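Local coordinates for D-2-hydroxyacid dehydrogensase protein (Ketogulonicigenium vulgare, PDB 4LSW) that probably catalyses the reversible, NAD(P)-dependent interconversion of D-2-hydroxyacids and 2-oxoacids, at residues Gly154-Glu159 and Phe202-Ala207; Glu159-Leu164 and Met169-Ser174. All blocks are in the same frame, centred on the assembly; numbering follows the deposited sequence.

From the N terminus, the chain leaves strand 147-151, passes the glycine-rich turn and enters helix 155-165, whose start belongs to contact 1 and whose second half belongs to contact 2, with Glu159 common to both. Contact 2 closes first: after only four residues the chain comes back as strand 170-174. It then runs through strand 186-188 and helix 191-196 to the end of strand 200-203, just beyond which contact 1 closes a much longer loop that contains contact 2 entirely. Strands 170-174 and 200-203 flank strand 147-151 in the parallel sheet, so one helix is tied to both neighbours of its own strand. Phe202 joins the contacts by packing on Val160 and Leu164.

Contact 1: residues Gly154-Glu159 and Phe202-Ala207; sequences GRIGFE and FVTLAA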
loop_
_atom_site.group_PDB
_atom_site.type_symbol
_atom_site.label_atom_id
_atom_site.label_comp_id
_atom_site.label_asym_id
_atom_site.label_seq_id
_atom_site.Cartn_x
_atom_site.Cartn_y
_atom_site.Cartn_z
ATOM N N GLY A 154 4.621 12.180 -0.727
ATOM C CA GLY A 154 5.782 11.408 -1.128
ATOM C C GLY A 154 5.573 10.887 -2.538
ATOM O O GLY A 154 4.858 11.503 -3.324
ATOM N N ARG A 155 6.190 9.751 -2.854
ATOM C CA ARG A 155 6.105 9.172 -4.190
ATOM C C ARG A 155 4.660 9.047 -4.668
ATOM O O ARG A 155 4.306 9.513 -5.770
ATOM C CB ARG A 155 6.746 7.784 -4.185
ATOM C CG ARG A 155 8.238 7.772 -3.881
ATOM C CD ARG A 155 8.693 6.396 -3.414
ATOM N NE ARG A 155 10.151 6.274 -3.429
ATOM C CZ ARG A 155 10.955 6.699 -2.454
ATOM N NH1 ARG A 155 10.455 7.293 -1.376
ATOM N NH2 ARG A 155 12.267 6.542 -2.562
ATOM N N ILE A 156 3.828 8.422 -3.846
ATOM C CA ILE A 156 2.457 8.130 -4.237
ATOM C C ILE A 156 1.626 9.395 -4.319
ATOM O O ILE A 156 0.918 9.622 -5.302
ATOM C CB ILE A 156 1.791 7.118 -3.297
ATOM C CG1 ILE A 156 2.554 5.795 -3.370
ATOM C CG2 ILE A 156 0.332 6.910 -3.702
ATOM C CD1 ILE A 156 2.025 4.724 -2.464
ATOM N N GLY A 157 1.705 10.220 -3.284
ATOM C CA GLY A 157 0.933 11.442 -3.255
ATOM C C GLY A 157 1.265 12.349 -4.421
ATOM O O GLY A 157 0.378 12.962 -5.002
ATOM N N PHE A 158 2.547 12.435 -4.757
ATOM C CA PHE A 158 2.975 13.217 -5.905
ATOM C C PHE A 158 2.336 12.706 -7.181
ATOM O O PHE A 158 1.809 13.491 -7.967
ATOM C CB PHE A 158 4.494 13.189 -6.041
ATOM C CG PHE A 158 5.007 13.994 -7.186
ATOM C CD1 PHE A 158 4.815 15.367 -7.214
ATOM C CD2 PHE A 158 5.704 13.391 -8.214
ATOM C CE1 PHE A 158 5.297 16.132 -8.269
ATOM C CE2 PHE A 158 6.197 14.145 -9.273
ATOM C CZ PHE A 158 5.989 15.517 -9.300
ATOM N N GLU A 159 2.356 11.389 -7.376
ATOM C CA GLU A 159 1.751 10.832 -8.583
ATOM C C GLU A 159 0.249 11.073 -8.623
ATOM O O GLU A 159 -0.305 11.364 -9.691
ATOM C CB GLU A 159 2.056 9.345 -8.723
ATOM C CG GLU A 159 3.499 9.062 -9.080
ATOM C CD GLU A 159 3.971 9.835 -10.293
ATOM O OE1 GLU A 159 3.303 9.774 -11.348
ATOM O OE2 GLU A 159 5.017 10.508 -10.192
ATOM N N PHE A 202 -7.257 12.696 -0.400
ATOM C CA PHE A 202 -6.554 11.438 -0.619
ATOM C C PHE A 202 -5.599 11.189 0.528
ATOM O O PHE A 202 -4.801 12.064 0.871
ATOM C CB PHE A 202 -5.753 11.502 -1.927
ATOM C CG PHE A 202 -6.608 11.502 -3.159
ATOM C CD1 PHE A 202 -7.185 12.682 -3.627
ATOM C CD2 PHE A 202 -6.851 10.321 -3.841
ATOM C CE1 PHE A 202 -7.980 12.687 -4.763
ATOM C CE2 PHE A 202 -7.646 10.325 -4.980
ATOM C CZ PHE A 202 -8.206 11.505 -5.437
ATOM N N VAL A 203 -5.661 9.998 1.109
ATOM C CA VAL A 203 -4.735 9.630 2.171
ATOM C C VAL A 203 -3.641 8.755 1.578
ATOM O O VAL A 203 -3.882 7.602 1.187
ATOM C CB VAL A 203 -5.444 8.901 3.307
ATOM C CG1 VAL A 203 -4.461 8.614 4.434
ATOM C CG2 VAL A 203 -6.595 9.744 3.809
ATOM N N THR A 204 -2.454 9.346 1.473
ATOM C CA THR A 204 -1.308 8.730 0.821
ATOM C C THR A 204 -0.100 8.895 1.733
ATOM O O THR A 204 0.955 9.365 1.322
ATOM C CB THR A 204 -1.055 9.363 -0.570
ATOM O OG1 THR A 204 -1.096 10.791 -0.469
ATOM C CG2 THR A 204 -2.139 8.936 -1.539
ATOM N N LEU A 205 -0.291 8.511 2.991
ATOM C CA LEU A 205 0.757 8.546 4.007
ATOM C C LEU A 205 1.510 7.224 4.012
ATOM O O LEU A 205 0.928 6.178 4.300
ATOM C CB LEU A 205 0.140 8.761 5.385
ATOM C CG LEU A 205 -0.467 10.124 5.685
ATOM C CD1 LEU A 205 -1.344 10.057 6.936
ATOM C CD2 LEU A 205 0.634 11.168 5.851
ATOM N N ALA A 206 2.803 7.280 3.713
ATOM C CA ALA A 206 3.611 6.074 3.562
ATOM C C ALA A 206 3.978 5.452 4.907
ATOM O O ALA A 206 4.119 4.230 5.016
ATOM C CB ALA A 206 4.861 6.370 2.742
ATOM N N ALA A 207 4.120 6.288 5.930
ATOM C CA ALA A 207 4.459 5.799 7.265
ATOM C C ALA A 207 3.367 6.139 8.275
ATOM O O ALA A 207 2.357 6.749 7.925
ATOM C CB ALA A 207 5.793 6.377 7.716
HETATM O O HOH W 1 2.902 9.792 -0.651
#
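Thr204, just past the end of strand 200-203, is the residue that meets the first turn of helix 155-165, touching Gly157 and Ile156. Ahead of it, Phe202 and Val203 are the last residues of the strand; Phe202 is hydrogen-bonded through its backbone to strand 147-151 and Val203 to strand 228-231. At Thr204 the chain comes closest to the helix, its CA 5.4 Å from the CA of Gly157. The threonine side chain divides its two branches between the two helix residues. Its OG1 sits 3.5 Å from Gly157 CA, an approach made over bare backbone because glycine carries no side chain there. A chi1 of 47° swings OG1 back over its own backbone, and its single hydrogen is directed mainly to Gly152 O; Leu151 O also lies within bonding geometry, so the two carbonyls probably share it or alternate. The methyl branch reaches Ile156 instead, Thr204 CG2 lying 3.9 Å from Ile156 CG2, the two side chains meeting at a slant.

Gly152, Gly154 and Gly157 fit the GxGxxG pattern of a Rossmann dinucleotide-binding fold, consistent with an NAD-binding domain. No direct hydrogen bond joins the segments; a water does so instead. It donates to Thr204 O at 2.8 Å and accepts from Gly157 N at 2.9 Å, while a weak bond of 2.9 Å reaches it from Gly154 N. The water thus serves an N-H group of the first helical turn, where the backbone ladder has only begun with Phe158 N to Gly154 O. Its place resembles that of the water recurring beside the glycine-rich loop in this fold. Beyond Thr204, Leu205 points away from the helix, packing on Leu151 and Asn237, and Ala207 O accepts from Asn237 ND2.

Contact 2: residues Glu159-Leu164 and Met169-Ser174; sequences EVARRL and MQISYS
In the beta-alpha-beta unit of strand 147-151, helix 155-165 and strand 170-174, Leu164 and Ala161 of the helix pack on Met169 and Ile171 of the returning chain. Leu164 CD2 meets Met169 SD at 3.7 Å, the two side chains crossing at a slant: Met169 CG lies beside its backbone N (chi1 -55°) and an extended chi2 carries the sulfur to the leucine. The backbones are joined by a weak but fairly straight hydrogen bond from Met169 N to Leu164 O, 3.4 Å long and 165° at the hydrogen. Ile171 spans the two helix residues: its CD1 lies 3.6 Å from Ala161 O and 3.9 Å from Leu164 CB, while the CG2 branch faces the Ala161 methyl. Away from the strand, Glu159 OE1 forms salt bridges with Arg162 NH1, on its syn lone pair at 2.9 Å, and with Arg163 NH1, on the anti side at 3.0 Å and tilted out of the carboxylate plane. Arg163 NH1 also donates to Glu159 O, opposite Arg163 N, and Arg163 NE continues the network to Asp106 of helix 101-116. A helix joining two adjacent parallel strands is the right-handed crossover of Rossmann folds.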
loop_
_atom_site.group_PDB
_atom_site.type_symbol
_atom_site.label_atom_id
_atom_site.label_comp_id
_atom_site.label_asym_id
_atom_site.label_seq_id
_atom_site.Cartn_x
_atom_site.Cartn_y
_atom_site.Cartn_z
ATOM N N GLU A 159 2.356 11.389 -7.376
ATOM C CA GLU A 159 1.751 10.832 -8.583
ATOM C C GLU A 159 0.249 11.073 -8.623
ATOM O O GLU A 159 -0.305 11.364 -9.691
ATOM C CB GLU A 159 2.056 9.345 -8.723
ATOM C CG GLU A 159 3.499 9.062 -9.080
ATOM C CD GLU A 159 3.971 9.835 -10.293
ATOM O OE1 GLU A 159 3.303 9.774 -11.348
ATOM O OE2 GLU A 159 5.017 10.508 -10.192
ATOM N N VAL A 160 -0.419 10.973 -7.473
ATOM C CA VAL A 160 -1.831 11.325 -7.421
ATOM C C VAL A 160 -2.058 12.774 -7.864
ATOM O O VAL A 160 -2.911 13.050 -8.716
ATOM C CB VAL A 160 -2.420 11.089 -6.006
ATOM C CG1 VAL A 160 -3.800 11.754 -5.865
ATOM C CG2 VAL A 160 -2.495 9.593 -5.704
ATOM N N ALA A 161 -1.283 13.697 -7.297
ATOM C CA ALA A 161 -1.428 15.101 -7.636
ATOM C C ALA A 161 -1.232 15.374 -9.130
ATOM O O ALA A 161 -1.944 16.196 -9.703
ATOM C CB ALA A 161 -0.467 15.932 -6.796
ATOM N N ARG A 162 -0.276 14.680 -9.750
ATOM C CA ARG A 162 -0.027 14.857 -11.186
ATOM C C ARG A 162 -1.261 14.475 -11.989
ATOM O O ARG A 162 -1.629 15.166 -12.948
ATOM C CB ARG A 162 1.185 14.048 -11.645
ATOM C CG ARG A 162 2.494 14.563 -11.059
ATOM C CD ARG A 162 3.669 13.707 -11.495
ATOM N NE ARG A 162 3.941 13.913 -12.910
ATOM C CZ ARG A 162 3.941 12.955 -13.831
ATOM N NH1 ARG A 162 3.701 11.694 -13.494
ATOM N NH2 ARG A 162 4.196 13.265 -15.096
ATOM N N ARG A 163 -1.910 13.390 -11.578
ATOM C CA ARG A 163 -3.133 12.938 -12.246
ATOM C C ARG A 163 -4.279 13.913 -12.006
ATOM O O ARG A 163 -5.068 14.191 -12.907
ATOM C CB ARG A 163 -3.517 11.524 -11.793
ATOM C CG ARG A 163 -2.617 10.440 -12.383
ATOM C CD ARG A 163 -2.418 9.329 -11.374
ATOM N NE ARG A 163 -1.616 8.257 -11.952
ATOM C CZ ARG A 163 -0.296 8.303 -12.097
ATOM N NH1 ARG A 163 0.384 9.380 -11.714
ATOM N NH2 ARG A 163 0.345 7.275 -12.637
ATOM N N LEU A 164 -4.389 14.436 -10.784
ATOM C CA LEU A 164 -5.451 15.397 -10.474
ATOM C C LEU A 164 -5.303 16.693 -11.269
ATOM O O LEU A 164 -6.302 17.334 -11.610
ATOM C CB LEU A 164 -5.492 15.705 -8.983
ATOM C CG LEU A 164 -5.731 14.531 -8.046
ATOM C CD1 LEU A 164 -5.567 14.974 -6.592
ATOM C CD2 LEU A 164 -7.107 13.880 -8.294
ATOM N N MET A 169 -7.924 20.296 -11.219
ATOM C CA MET A 169 -8.325 20.469 -9.839
ATOM C C MET A 169 -7.461 21.500 -9.127
ATOM O O MET A 169 -6.310 21.780 -9.535
ATOM C CB MET A 169 -8.344 19.126 -9.109
ATOM C CG MET A 169 -9.214 18.095 -9.818
ATOM S SD MET A 169 -9.524 16.621 -8.857
ATOM C CE MET A 169 -10.875 17.248 -7.854
ATOM N N GLN A 170 -8.047 22.098 -8.091
ATOM C CA GLN A 170 -7.332 23.005 -7.199
ATOM C C GLN A 170 -6.711 22.136 -6.116
ATOM O O GLN A 170 -7.417 21.588 -5.266
ATOM C CB GLN A 170 -8.309 24.011 -6.602
ATOM C CG GLN A 170 -9.181 24.707 -7.651
ATOM C CD GLN A 170 -10.376 25.414 -7.039
ATOM O OE1 GLN A 170 -10.226 26.358 -6.257
ATOM N NE2 GLN A 170 -11.576 24.954 -7.387
ATOM N N ILE A 171 -5.390 22.011 -6.160
ATOM C CA ILE A 171 -4.690 21.003 -5.377
ATOM C C ILE A 171 -3.907 21.602 -4.223
ATOM O O ILE A 171 -3.113 22.527 -4.402
ATOM C CB ILE A 171 -3.741 20.210 -6.276
ATOM C CG1 ILE A 171 -4.562 19.539 -7.373
ATOM C CG2 ILE A 171 -2.968 19.173 -5.463
ATOM C CD1 ILE A 171 -3.751 19.141 -8.583
ATOM N N SER A 172 -4.153 21.060 -3.035
ATOM C CA SER A 172 -3.345 21.366 -1.864
ATOM C C SER A 172 -2.842 20.066 -1.254
ATOM O O SER A 172 -3.321 18.983 -1.574
ATOM C CB SER A 172 -4.175 22.131 -0.842
ATOM O OG SER A 172 -5.423 21.486 -0.649
ATOM N N TYR A 173 -1.874 20.174 -0.357
ATOM C CA TYR A 173 -1.323 18.983 0.268
ATOM C C TYR A 173 -0.779 19.314 1.638
ATOM O O TYR A 173 -0.483 20.476 1.936
ATOM C CB TYR A 173 -0.208 18.379 -0.593
ATOM C CG TYR A 173 1.076 19.186 -0.634
ATOM C CD1 TYR A 173 1.211 20.284 -1.473
ATOM C CD2 TYR A 173 2.162 18.835 0.161
ATOM C CE1 TYR A 173 2.403 21.025 -1.515
ATOM C CE2 TYR A 173 3.349 19.557 0.124
ATOM C CZ TYR A 173 3.466 20.645 -0.718
ATOM O OH TYR A 173 4.662 21.352 -0.737
ATOM N N SER A 174 -0.666 18.283 2.470
ATOM C CA SER A 174 -0.026 18.421 3.771
ATOM C C SER A 174 1.031 17.343 3.935
ATOM O O SER A 174 0.872 16.232 3.450
ATOM C CB SER A 174 -1.054 18.317 4.887
ATOM O OG SER A 174 -0.454 18.585 6.153
#